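Local coordinates for protein putative oxidoreductase FAD-binding subunit (Sulfolobus tokodaii, PDB 4ZOH) that probably carries electrons through its bound FAD, as the flavoprotein subunit of an oxidoreductase related to the molybdopterin-containing dehydrogenases, at residues G108-L113 against E159-I164; R139-K144 against T152-P157; F186-V191 against A257-K262. All coordinates share one frame; numbering follows the deposited sequence.

Contact 1 (G108-L113 against E159-I164); sequences GSISHL and ELVTEI. With FAD (flavin-adenine dinucleotide), chain H.
I110 meets I164 and V161 because its CG1 is turned between the backbone N and the carbonyl carbon (chi1 73°) and chi2 is extended, which sends CD1 across from helix 106-112 to strand 160-167. There the two isoleucines touch tip to tip, I110 CD1 lying 3.7 Å from I164 CG1, while V161 CG1 sits further off at 4.3 Å from the same methyl. With OG anti to its carbonyl carbon (chi1 -53°), the S111 hydroxyl is hydrogen-bonded to G107 O one turn back and rests against the other branch of V161, with S111 OG to V161 CG2 at 3.4 Å. The helix and strand segments cross at a slant, 137° between their directions and 9.3 Å between their axes at closest approach, and L123, F146 and V130 pack around the apolar side chains between them.

This is the adenine end of the FAD site in the FAD-binding domain, and the strand reads the base with its backbone. V161 O accepts an almost straight hydrogen bond from FAD N6A at 3.0 Å; V161 N gives a weak, strongly bent one to FAD N1A, so that one residue pairs with the Watson-Crick edge of the adenine. The base is sandwiched: S111 lies over one face, its CB 3.4 Å from FAD N3A, and L160 covers the opposite face, its CD2 3.5 Å from FAD N1A. At the start of the segment the helix passes so near the pyrophosphate that a side chain at G108 would collide with FAD O3P, and S109 N stands 3.3 Å from FAD O5'. Beyond V161 the strand is interrupted by a classic beta bulge, T162 and E163 both facing K131 on strand 129-134, before I164 turns its side chain back toward the helix.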
loop_
_atom_site.group_PDB
_atom_site.type_symbol
_atom_site.label_atom_id
_atom_site.label_comp_id
_atom_site.label_asym_id
_atom_site.label_seq_id
_atom_site.Cartn_x
_atom_site.Cartn_y
_atom_site.Cartn_z
ATOM N N GLY B 108 -12.519 39.555 12.625
ATOM C CA GLY B 108 -11.525 38.690 13.302
ATOM C C GLY B 108 -10.170 39.384 13.367
ATOM O O GLY B 108 -9.425 39.145 14.275
ATOM N N SER B 109 -9.816 40.207 12.372
ATOM C CA SER B 109 -8.497 40.887 12.401
ATOM C C SER B 109 -8.442 41.861 13.611
ATOM O O SER B 109 -7.456 41.863 14.409
ATOM C CB SER B 109 -8.296 41.614 11.070
ATOM O OG SER B 109 -7.119 42.347 11.092
ATOM N N ILE B 110 -9.523 42.629 13.780
ATOM C CA ILE B 110 -9.565 43.616 14.843
ATOM C C ILE B 110 -9.872 42.991 16.192
ATOM O O ILE B 110 -9.488 43.571 17.207
ATOM C CB ILE B 110 -10.488 44.828 14.549
ATOM C CG1 ILE B 110 -11.973 44.498 14.631
ATOM C CG2 ILE B 110 -10.150 45.528 13.213
ATOM C CD1 ILE B 110 -12.811 45.780 14.553
ATOM N N SER B 111 -10.558 41.832 16.232
ATOM C CA SER B 111 -10.733 41.153 17.533
ATOM C C SER B 111 -9.432 40.485 17.965
ATOM O O SER B 111 -9.159 40.333 19.137
ATOM C CB SER B 111 -11.887 40.187 17.530
ATOM O OG SER B 111 -13.077 40.838 17.089
ATOM N N HIS B 112 -8.570 40.200 17.000
ATOM C CA HIS B 112 -7.299 39.556 17.301
ATOM C C HIS B 112 -6.207 40.533 17.741
ATOM O O HIS B 112 -5.461 40.231 18.684
ATOM C CB HIS B 112 -6.861 38.713 16.076
ATOM C CG HIS B 112 -5.525 38.064 16.240
ATOM N ND1 HIS B 112 -5.271 37.122 17.222
ATOM C CD2 HIS B 112 -4.381 38.190 15.522
ATOM C CE1 HIS B 112 -4.013 36.729 17.121
ATOM N NE2 HIS B 112 -3.457 37.343 16.085
ATOM N N LEU B 113 -6.096 41.680 17.042
ATOM C CA LEU B 113 -5.167 42.790 17.427
ATOM C C LEU B 113 -3.677 42.503 17.417
ATOM O O LEU B 113 -2.936 42.919 18.324
ATOM C CB LEU B 113 -5.528 43.439 18.761
ATOM C CG LEU B 113 -6.750 44.352 18.761
ATOM C CD1 LEU B 113 -6.791 45.016 20.133
ATOM C CD2 LEU B 113 -6.699 45.421 17.654
ATOM N N GLU B 159 -19.672 38.881 24.144
ATOM C CA GLU B 159 -19.895 39.812 22.990
ATOM C C GLU B 159 -19.097 39.598 21.725
ATOM O O GLU B 159 -17.988 39.118 21.771
ATOM C CB GLU B 159 -19.868 41.278 23.425
ATOM C CG GLU B 159 -19.046 41.542 24.658
ATOM C CD GLU B 159 -18.952 43.013 25.010
ATOM O OE1 GLU B 159 -17.808 43.454 25.275
ATOM O OE2 GLU B 159 -20.005 43.706 25.012
ATOM N N LEU B 160 -19.683 39.977 20.595
ATOM C CA LEU B 160 -19.023 39.929 19.328
ATOM C C LEU B 160 -19.044 41.275 18.610
ATOM O O LEU B 160 -20.077 41.912 18.530
ATOM C CB LEU B 160 -19.723 38.897 18.413
ATOM C CG LEU B 160 -19.681 37.419 18.892
ATOM C CD1 LEU B 160 -20.628 36.594 18.044
ATOM C CD2 LEU B 160 -18.268 36.837 18.894
ATOM N N VAL B 161 -17.931 41.633 17.976
ATOM C CA VAL B 161 -17.969 42.603 16.892
ATOM C C VAL B 161 -18.948 42.214 15.790
ATOM O O VAL B 161 -18.861 41.119 15.190
ATOM C CB VAL B 161 -16.558 42.797 16.317
ATOM C CG1 VAL B 161 -16.549 43.848 15.192
ATOM C CG2 VAL B 161 -15.603 43.148 17.448
ATOM N N THR B 162 -19.867 43.109 15.458
ATOM C CA THR B 162 -20.770 42.795 14.384
ATOM C C THR B 162 -20.591 43.708 13.182
ATOM O O THR B 162 -21.038 43.343 12.036
ATOM C CB THR B 162 -22.251 42.838 14.841
ATOM O OG1 THR B 162 -22.509 44.059 15.559
ATOM C CG2 THR B 162 -22.553 41.667 15.738
ATOM N N GLU B 163 -19.950 44.868 13.418
ATOM C CA GLU B 163 -19.878 45.940 12.386
ATOM C C GLU B 163 -18.750 46.902 12.602
ATOM O O GLU B 163 -18.420 47.249 13.733
ATOM C CB GLU B 163 -21.181 46.710 12.280
ATOM C CG GLU B 163 -21.306 47.650 11.100
ATOM C CD GLU B 163 -22.670 48.334 11.128
ATOM O OE1 GLU B 163 -22.902 49.160 12.028
ATOM O OE2 GLU B 163 -23.527 48.042 10.275
ATOM N N ILE B 164 -18.139 47.288 11.495
ATOM C CA ILE B 164 -17.151 48.341 11.491
ATOM C C ILE B 164 -17.763 49.463 10.677
ATOM O O ILE B 164 -18.357 49.202 9.567
ATOM C CB ILE B 164 -15.766 47.899 10.904
ATOM C CG1 ILE B 164 -15.036 46.902 11.825
ATOM C CG2 ILE B 164 -14.816 49.103 10.834
ATOM C CD1 ILE B 164 -15.688 45.529 11.987
HETATM P PA FAD H . -10.252 34.214 13.348
HETATM O O1A FAD H . -8.912 33.570 13.236
HETATM O O2A FAD H . -11.490 33.464 13.098
HETATM O O5B FAD H . -10.417 34.829 14.775
HETATM C C5B FAD H . -9.329 35.607 15.361
HETATM C C4B FAD H . -9.771 36.092 16.851
HETATM O O4B FAD H . -11.029 36.881 16.848
HETATM C C3B FAD H . -10.115 34.854 17.669
HETATM O O3B FAD H . -9.668 35.041 18.990
HETATM C C2B FAD H . -11.652 34.713 17.572
HETATM O O2B FAD H . -12.253 34.021 18.674
HETATM C C1B FAD H . -12.092 36.136 17.607
HETATM N N9A FAD H . -13.156 36.615 16.732
HETATM C C8A FAD H . -13.331 36.401 15.430
HETATM N N7A FAD H . -14.395 37.117 15.000
HETATM C C5A FAD H . -14.883 37.796 16.066
HETATM C C6A FAD H . -15.946 38.707 16.249
HETATM N N6A FAD H . -16.676 39.033 15.186
HETATM N N1A FAD H . -16.190 39.212 17.472
HETATM C C2A FAD H . -15.394 38.930 18.537
HETATM N N3A FAD H . -14.386 38.064 18.394
HETATM C C4A FAD H . -14.099 37.485 17.172
HETATM N N1 FAD H . -3.061 39.917 8.846
HETATM C C2 FAD H . -2.610 41.194 8.526
HETATM O O2 FAD H . -3.142 42.157 9.040
HETATM N N3 FAD H . -1.588 41.377 7.643
HETATM C C4 FAD H . -0.968 40.317 7.072
HETATM O O4 FAD H . -0.079 40.542 6.244
HETATM C C4X FAD H . -1.390 39.013 7.411
HETATM N N5 FAD H . -0.766 37.933 6.827
HETATM C C5X FAD H . -1.189 36.622 7.198
HETATM C C6 FAD H . -0.509 35.540 6.650
HETATM C C7 FAD H . -0.914 34.233 6.962
HETATM C C7M FAD H . -0.114 33.084 6.310
HETATM C C8 FAD H . -1.983 34.022 7.857
HETATM C C8M FAD H . -2.466 32.608 8.279
HETATM C C9 FAD H . -2.639 35.115 8.452
HETATM C C9A FAD H . -2.253 36.413 8.104
HETATM N N10 FAD H . -2.883 37.543 8.671
HETATM C C10 FAD H . -2.434 38.824 8.297
HETATM C "C1'" FAD H . -3.980 37.426 9.626
HETATM C "C2'" FAD H . -5.339 37.348 8.907
HETATM O "O2'" FAD H . -5.649 38.663 8.400
HETATM C "C3'" FAD H . -6.471 36.800 9.822
HETATM O "O3'" FAD H . -7.544 36.473 8.936
HETATM C "C4'" FAD H . -6.967 37.807 10.847
HETATM O "O4'" FAD H . -5.843 38.281 11.589
HETATM C "C5'" FAD H . -8.002 37.193 11.814
HETATM O "O5'" FAD H . -9.272 37.243 11.110
HETATM P P FAD H . -10.135 35.933 10.955
HETATM O O1P FAD H . -11.479 36.330 10.441
HETATM O O2P FAD H . -9.393 34.910 10.184
HETATM O O3P FAD H . -10.260 35.573 12.488
#

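Contact 2 (R139-K144 against T152-P157); sequences RVVNFK and TPDLNP
The guanidinium of R139 presents an edge to the carboxylate of D154, whose CG lies in the guanidinium plane although the two groups are turned 71° against each other. The pair joins strand 137-142, an outermost strand, within this chain, of the five-stranded antiparallel sheet, to an inverse gamma turn centred on D154, in which L155 N makes a weak hydrogen bond to P153 O at 3.1 Å. R139 NH2 and D154 OD2 form a salt bridge; their modelled separation of 2.3 Å is too short to be taken literally. Bends at chi2 and chi3 fold the arginine over from this strand, and its other terminal nitrogen, NH1, binds E159 in a second salt bridge. The two carboxylate partners are likely to restrain the guanidinium from turning, though the exact geometry on the D154 side is doubtful, and probably balance its charge. The N156 side chain crosses that of R139 at about a right angle, and the backbone N of N156 is hydrogen-bonded to the same E159 OE1. Apolar cover comes from F146, which packs against V141 and D154. V141 adds a looser touch: its CG1, beside the backbone N, is 4.1 Å from D154 OD2.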
loop_
_atom_site.group_PDB
_atom_site.type_symbol
_atom_site.label_atom_id
_atom_site.label_comp_id
_atom_site.label_asym_id
_atom_site.label_seq_id
_atom_site.Cartn_x
_atom_site.Cartn_y
_atom_site.Cartn_z
ATOM N N ARG B 139 -23.194 48.182 21.713
ATOM C CA ARG B 139 -22.321 49.315 22.135
ATOM C C ARG B 139 -21.428 49.731 20.944
ATOM O O ARG B 139 -20.749 48.877 20.330
ATOM C CB ARG B 139 -21.372 48.944 23.284
ATOM C CG ARG B 139 -21.698 47.654 24.023
ATOM C CD ARG B 139 -20.462 46.917 24.513
ATOM N NE ARG B 139 -19.322 47.800 24.640
ATOM C CZ ARG B 139 -18.072 47.431 24.929
ATOM N NH1 ARG B 139 -17.747 46.161 25.139
ATOM N NH2 ARG B 139 -17.125 48.365 25.007
ATOM N N VAL B 140 -21.414 51.024 20.632
ATOM C CA VAL B 140 -20.559 51.561 19.556
ATOM C C VAL B 140 -19.430 52.287 20.260
ATOM O O VAL B 140 -19.668 53.064 21.177
ATOM C CB VAL B 140 -21.330 52.431 18.515
ATOM C CG1 VAL B 140 -20.450 52.804 17.328
ATOM C CG2 VAL B 140 -22.542 51.704 17.996
ATOM N N VAL B 141 -18.197 51.940 19.920
ATOM C CA VAL B 141 -17.032 52.578 20.527
ATOM C C VAL B 141 -16.115 53.055 19.397
ATOM O O VAL B 141 -16.269 52.646 18.247
ATOM C CB VAL B 141 -16.291 51.663 21.527
ATOM C CG1 VAL B 141 -17.173 51.315 22.726
ATOM C CG2 VAL B 141 -15.783 50.410 20.830
ATOM N N ASN B 142 -15.171 53.923 19.736
ATOM C CA ASN B 142 -14.185 54.450 18.787
ATOM C C ASN B 142 -13.089 53.431 18.635
ATOM O O ASN B 142 -12.671 52.825 19.660
ATOM C CB ASN B 142 -13.562 55.748 19.332
ATOM C CG ASN B 142 -14.516 56.914 19.254
ATOM O OD1 ASN B 142 -15.092 57.200 18.197
ATOM N ND2 ASN B 142 -14.718 57.570 20.384
ATOM N N PHE B 143 -12.606 53.263 17.388
ATOM C CA PHE B 143 -11.547 52.261 17.156
ATOM C C PHE B 143 -10.446 52.474 18.190
ATOM O O PHE B 143 -9.929 51.475 18.744
ATOM C CB PHE B 143 -10.981 52.180 15.702
ATOM C CG PHE B 143 -9.904 51.130 15.553
ATOM C CD1 PHE B 143 -10.243 49.764 15.478
ATOM C CD2 PHE B 143 -8.553 51.481 15.575
ATOM C CE1 PHE B 143 -9.250 48.788 15.417
ATOM C CE2 PHE B 143 -7.552 50.527 15.495
ATOM C CZ PHE B 143 -7.902 49.169 15.418
ATOM N N LYS B 144 -10.138 53.748 18.509
ATOM C CA LYS B 144 -9.004 54.032 19.390
ATOM C C LYS B 144 -9.140 53.425 20.767
ATOM O O LYS B 144 -8.148 52.952 21.343
ATOM C CB LYS B 144 -8.672 55.531 19.526
ATOM C CG LYS B 144 -7.396 55.711 20.350
ATOM C CD LYS B 144 -7.219 57.132 20.845
ATOM C CE LYS B 144 -5.821 57.318 21.375
ATOM N NZ LYS B 144 -5.551 58.779 21.366
ATOM N N THR B 152 -5.362 42.761 22.765
ATOM C CA THR B 152 -6.313 43.047 23.862
ATOM C C THR B 152 -7.435 43.994 23.408
ATOM O O THR B 152 -7.340 45.204 23.618
ATOM C CB THR B 152 -5.599 43.597 25.105
ATOM O OG1 THR B 152 -4.388 42.875 25.292
ATOM C CG2 THR B 152 -6.462 43.456 26.388
ATOM N N PRO B 153 -8.484 43.437 22.762
ATOM C CA PRO B 153 -9.660 44.195 22.344
ATOM C C PRO B 153 -10.563 44.498 23.538
ATOM O O PRO B 153 -10.426 43.862 24.565
ATOM C CB PRO B 153 -10.372 43.229 21.389
ATOM C CG PRO B 153 -10.051 41.880 21.960
ATOM C CD PRO B 153 -8.618 42.001 22.418
ATOM N N ASP B 154 -11.459 45.467 23.378
ATOM C CA ASP B 154 -12.433 45.858 24.414
ATOM C C ASP B 154 -13.679 45.025 24.194
ATOM O O ASP B 154 -14.713 45.495 23.658
ATOM C CB ASP B 154 -12.744 47.366 24.318
ATOM C CG ASP B 154 -13.975 47.781 25.138
ATOM O OD1 ASP B 154 -14.101 47.344 26.301
ATOM O OD2 ASP B 154 -14.824 48.524 24.603
ATOM N N LEU B 155 -13.557 43.766 24.598
ATOM C CA LEU B 155 -14.601 42.773 24.387
ATOM C C LEU B 155 -14.745 41.983 25.648
ATOM O O LEU B 155 -13.772 41.551 26.244
ATOM C CB LEU B 155 -14.243 41.819 23.234
ATOM C CG LEU B 155 -14.490 42.333 21.814
ATOM C CD1 LEU B 155 -13.820 41.407 20.805
ATOM C CD2 LEU B 155 -15.967 42.526 21.490
ATOM N N ASN B 156 -15.976 41.815 26.068
ATOM C CA ASN B 156 -16.264 41.043 27.276
ATOM C C ASN B 156 -16.782 39.662 26.903
ATOM O O ASN B 156 -17.315 39.478 25.800
ATOM C CB ASN B 156 -17.292 41.783 28.143
ATOM C CG ASN B 156 -16.816 43.153 28.539
ATOM O OD1 ASN B 156 -17.181 44.146 27.910
ATOM N ND2 ASN B 156 -15.958 43.213 29.554
ATOM N N PRO B 157 -16.640 38.687 27.815
ATOM C CA PRO B 157 -17.280 37.401 27.546
ATOM C C PRO B 157 -18.757 37.650 27.272
ATOM O O PRO B 157 -19.361 38.492 27.927
ATOM C CB PRO B 157 -17.063 36.641 28.853
ATOM C CG PRO B 157 -15.816 37.263 29.424
ATOM C CD PRO B 157 -16.014 38.723 29.151
#

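Contact 3 (F186-V191 against A257-K262); sequences FAIVGV and AEYKKK. With FAD (flavin-adenine dinucleotide), chain H.
The C-terminal domain of the CO dehydrogenase flavoprotein family here lays the first turns of helix 257-276 against the beginning of strand 189-198, just after F186 has reached out to the flavin. I188 and V189 carry the packing. V189 CG2, anti to its carbonyl carbon and beside its N (CG1 at chi1 177°), presses on the helix backbone 3.7 Å from K260 O. I188 CG2 meets two neighbouring side chains of the helix: the edge of the Y259 ring near its plane, 4.4 Å from CE2, and K260 CG at 4.2 Å, where the isoleucine and the lysine cross at about a right angle. The hydroxyl of Y259 is hydrogen-bonded to the backbone of another protein's chain, so the same ring serves both the domain and the assembly.

At the other end of the segment, F186 lies over the isoalloxazine with FAD C4X above the centre of its ring, 3.5 Å from the plane. The two ring systems are nearly parallel but slightly tilted, closing to 3.2 Å between F186 CZ and FAD C10. Replacing F186 by an alanine would probably uncover this face of the flavin around C4X and C10 and leave the isoalloxazine less firmly held. F186 also packs on D114 and on a polar side chain of another protein's chain, which places the flavin close to a subunit boundary.

Beyond CG the extended K260 chain carries NZ toward the backbone of I188. K260 NZ is hydrogen-bonded to T250 O, in the chain before the helix, and gives a hydrogen bond to a water at 2.8 Å; that water in turn donates to I188 O at 2.6 Å.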
loop_
_atom_site.group_PDB
_atom_site.type_symbol
_atom_site.label_atom_id
_atom_site.label_comp_id
_atom_site.label_asym_id
_atom_site.label_seq_id
_atom_site.Cartn_x
_atom_site.Cartn_y
_atom_site.Cartn_z
ATOM N N PHE B 186 3.376 39.844 7.162
ATOM C CA PHE B 186 2.903 40.958 7.946
ATOM C C PHE B 186 3.822 42.201 7.742
ATOM O O PHE B 186 5.006 42.103 7.327
ATOM C CB PHE B 186 2.978 40.567 9.405
ATOM C CG PHE B 186 1.766 39.816 9.885
ATOM C CD1 PHE B 186 0.681 40.501 10.418
ATOM C CD2 PHE B 186 1.686 38.390 9.765
ATOM C CE1 PHE B 186 -0.442 39.809 10.887
ATOM C CE2 PHE B 186 0.543 37.719 10.214
ATOM C CZ PHE B 186 -0.503 38.426 10.779
ATOM N N ALA B 187 3.288 43.368 8.031
ATOM C CA ALA B 187 4.086 44.617 7.947
ATOM C C ALA B 187 5.296 44.670 8.877
ATOM O O ALA B 187 5.149 44.368 10.048
ATOM C CB ALA B 187 3.189 45.813 8.229
ATOM N N ILE B 188 6.468 45.012 8.327
ATOM C CA ILE B 188 7.617 45.465 9.114
ATOM C C ILE B 188 7.291 46.903 9.595
ATOM O O ILE B 188 7.477 47.242 10.765
ATOM C CB ILE B 188 8.935 45.510 8.298
ATOM C CG1 ILE B 188 9.458 44.087 7.963
ATOM C CG2 ILE B 188 9.997 46.300 9.084
ATOM C CD1 ILE B 188 10.356 44.032 6.760
ATOM N N VAL B 189 6.829 47.741 8.670
ATOM C CA VAL B 189 6.254 49.055 8.979
ATOM C C VAL B 189 5.024 49.258 8.057
ATOM O O VAL B 189 5.087 48.944 6.878
ATOM C CB VAL B 189 7.285 50.189 8.749
ATOM C CG1 VAL B 189 6.593 51.519 9.017
ATOM C CG2 VAL B 189 8.534 50.029 9.658
ATOM N N GLY B 190 3.926 49.750 8.590
ATOM C CA GLY B 190 2.817 50.153 7.727
ATOM C C GLY B 190 2.374 51.590 7.957
ATOM O O GLY B 190 2.173 51.998 9.098
ATOM N N VAL B 191 2.204 52.345 6.859
ATOM C CA VAL B 191 1.717 53.742 6.943
ATOM C C VAL B 191 0.494 53.939 6.027
ATOM O O VAL B 191 0.573 53.702 4.793
ATOM C CB VAL B 191 2.798 54.816 6.630
ATOM C CG1 VAL B 191 2.241 56.241 6.905
ATOM C CG2 VAL B 191 4.082 54.593 7.420
ATOM N N ALA B 257 14.904 48.331 15.958
ATOM C CA ALA B 257 14.018 49.448 16.338
ATOM C C ALA B 257 14.421 50.757 15.658
ATOM O O ALA B 257 13.567 51.542 15.237
ATOM C CB ALA B 257 13.969 49.645 17.854
ATOM N N GLU B 258 15.721 50.963 15.500
ATOM C CA GLU B 258 16.212 52.164 14.865
ATOM C C GLU B 258 15.919 52.221 13.356
ATOM O O GLU B 258 15.623 53.291 12.809
ATOM C CB GLU B 258 17.718 52.316 15.098
ATOM C CG GLU B 258 18.267 53.653 14.609
ATOM C CD GLU B 258 19.767 53.792 14.794
ATOM O OE1 GLU B 258 20.434 52.789 15.184
ATOM O OE2 GLU B 258 20.276 54.915 14.542
ATOM N N TYR B 259 16.083 51.082 12.691
ATOM C CA TYR B 259 15.801 50.976 11.281
ATOM C C TYR B 259 14.316 51.234 10.998
ATOM O O TYR B 259 13.994 51.945 10.046
ATOM C CB TYR B 259 16.247 49.632 10.717
ATOM C CG TYR B 259 15.598 49.305 9.393
ATOM C CD1 TYR B 259 16.131 49.822 8.172
ATOM C CD2 TYR B 259 14.439 48.480 9.338
ATOM C CE1 TYR B 259 15.558 49.487 6.943
ATOM C CE2 TYR B 259 13.843 48.150 8.113
ATOM C CZ TYR B 259 14.390 48.658 6.929
ATOM O OH TYR B 259 13.822 48.370 5.743
ATOM N N LYS B 260 13.460 50.695 11.862
ATOM C CA LYS B 260 12.033 50.787 11.737
ATOM C C LYS B 260 11.564 52.238 11.868
ATOM O O LYS B 260 10.694 52.671 11.111
ATOM C CB LYS B 260 11.354 49.915 12.794
ATOM C CG LYS B 260 11.297 48.425 12.437
ATOM C CD LYS B 260 10.867 47.651 13.649
ATOM C CE LYS B 260 10.973 46.152 13.448
ATOM N NZ LYS B 260 10.003 45.593 14.437
ATOM N N LYS B 261 12.108 52.950 12.863
ATOM C CA LYS B 261 11.801 54.359 13.116
ATOM C C LYS B 261 12.168 55.169 11.858
ATOM O O LYS B 261 11.346 55.896 11.353
ATOM C CB LYS B 261 12.580 54.837 14.335
ATOM C CG LYS B 261 12.012 56.071 14.975
ATOM C CD LYS B 261 13.034 56.668 15.928
ATOM C CE LYS B 261 12.493 57.914 16.641
ATOM N NZ LYS B 261 11.513 57.593 17.716
ATOM N N LYS B 262 13.373 54.965 11.326
ATOM C CA LYS B 262 13.803 55.552 10.065
ATOM C C LYS B 262 12.866 55.208 8.928
ATOM O O LYS B 262 12.481 56.104 8.153
ATOM C CB LYS B 262 15.256 55.195 9.715
ATOM C CG LYS B 262 16.308 55.793 10.671
ATOM C CD LYS B 262 17.730 55.264 10.452
ATOM C CE LYS B 262 18.289 55.706 9.091
ATOM N NZ LYS B 262 19.553 55.017 8.682
HETATM P PA FAD H . -10.252 34.214 13.348
HETATM O O1A FAD H . -8.912 33.570 13.236
HETATM O O2A FAD H . -11.490 33.464 13.098
HETATM O O5B FAD H . -10.417 34.829 14.775
HETATM C C5B FAD H . -9.329 35.607 15.361
HETATM C C4B FAD H . -9.771 36.092 16.851
HETATM O O4B FAD H . -11.029 36.881 16.848
HETATM C C3B FAD H . -10.115 34.854 17.669
HETATM O O3B FAD H . -9.668 35.041 18.990
HETATM C C2B FAD H . -11.652 34.713 17.572
HETATM O O2B FAD H . -12.253 34.021 18.674
HETATM C C1B FAD H . -12.092 36.136 17.607
HETATM N N9A FAD H . -13.156 36.615 16.732
HETATM C C8A FAD H . -13.331 36.401 15.430
HETATM N N7A FAD H . -14.395 37.117 15.000
HETATM C C5A FAD H . -14.883 37.796 16.066
HETATM C C6A FAD H . -15.946 38.707 16.249
HETATM N N6A FAD H . -16.676 39.033 15.186
HETATM N N1A FAD H . -16.190 39.212 17.472
HETATM C C2A FAD H . -15.394 38.930 18.537
HETATM N N3A FAD H . -14.386 38.064 18.394
HETATM C C4A FAD H . -14.099 37.485 17.172
HETATM N N1 FAD H . -3.061 39.917 8.846
HETATM C C2 FAD H . -2.610 41.194 8.526
HETATM O O2 FAD H . -3.142 42.157 9.040
HETATM N N3 FAD H . -1.588 41.377 7.643
HETATM C C4 FAD H . -0.968 40.317 7.072
HETATM O O4 FAD H . -0.079 40.542 6.244
HETATM C C4X FAD H . -1.390 39.013 7.411
HETATM N N5 FAD H . -0.766 37.933 6.827
HETATM C C5X FAD H . -1.189 36.622 7.198
HETATM C C6 FAD H . -0.509 35.540 6.650
HETATM C C7 FAD H . -0.914 34.233 6.962
HETATM C C7M FAD H . -0.114 33.084 6.310
HETATM C C8 FAD H . -1.983 34.022 7.857
HETATM C C8M FAD H . -2.466 32.608 8.279
HETATM C C9 FAD H . -2.639 35.115 8.452
HETATM C C9A FAD H . -2.253 36.413 8.104
HETATM N N10 FAD H . -2.883 37.543 8.671
HETATM C C10 FAD H . -2.434 38.824 8.297
HETATM C "C1'" FAD H . -3.980 37.426 9.626
HETATM C "C2'" FAD H . -5.339 37.348 8.907
HETATM O "O2'" FAD H . -5.649 38.663 8.400
HETATM C "C3'" FAD H . -6.471 36.800 9.822
HETATM O "O3'" FAD H . -7.544 36.473 8.936
HETATM C "C4'" FAD H . -6.967 37.807 10.847
HETATM O "O4'" FAD H . -5.843 38.281 11.589
HETATM C "C5'" FAD H . -8.002 37.193 11.814
HETATM O "O5'" FAD H . -9.272 37.243 11.110
HETATM P P FAD H . -10.135 35.933 10.955
HETATM O O1P FAD H . -11.479 36.330 10.441
HETATM O O2P FAD H . -9.393 34.910 10.184
HETATM O O3P FAD H . -10.260 35.573 12.488
HETATM O O HOH W 1 7.710 45.910 12.940
#

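In the fold
Contacts 1 and 2 are neighbours within the FAD-binding domain, their centres about 8 Å apart, and both reach the same antiparallel sheet; 139-144 against 152-157 is nested in the loop that contact 1 closes. They touch where L113 CD1 packs on the T152-P153 peptide and S111 O meets P153. Contact 1 is buried and apolar, apart from the adenine pairing; contact 2 lies at the surface and is ionic. Contact 3 belongs to the C-terminal domain, with its centre about 25 Å from that of contact 1, and is partly buried, mixing apolar packing with a water bridge. Contacts 1 and 3 both touch FAD, one at the adenine and pyrophosphate, the other at the flavin.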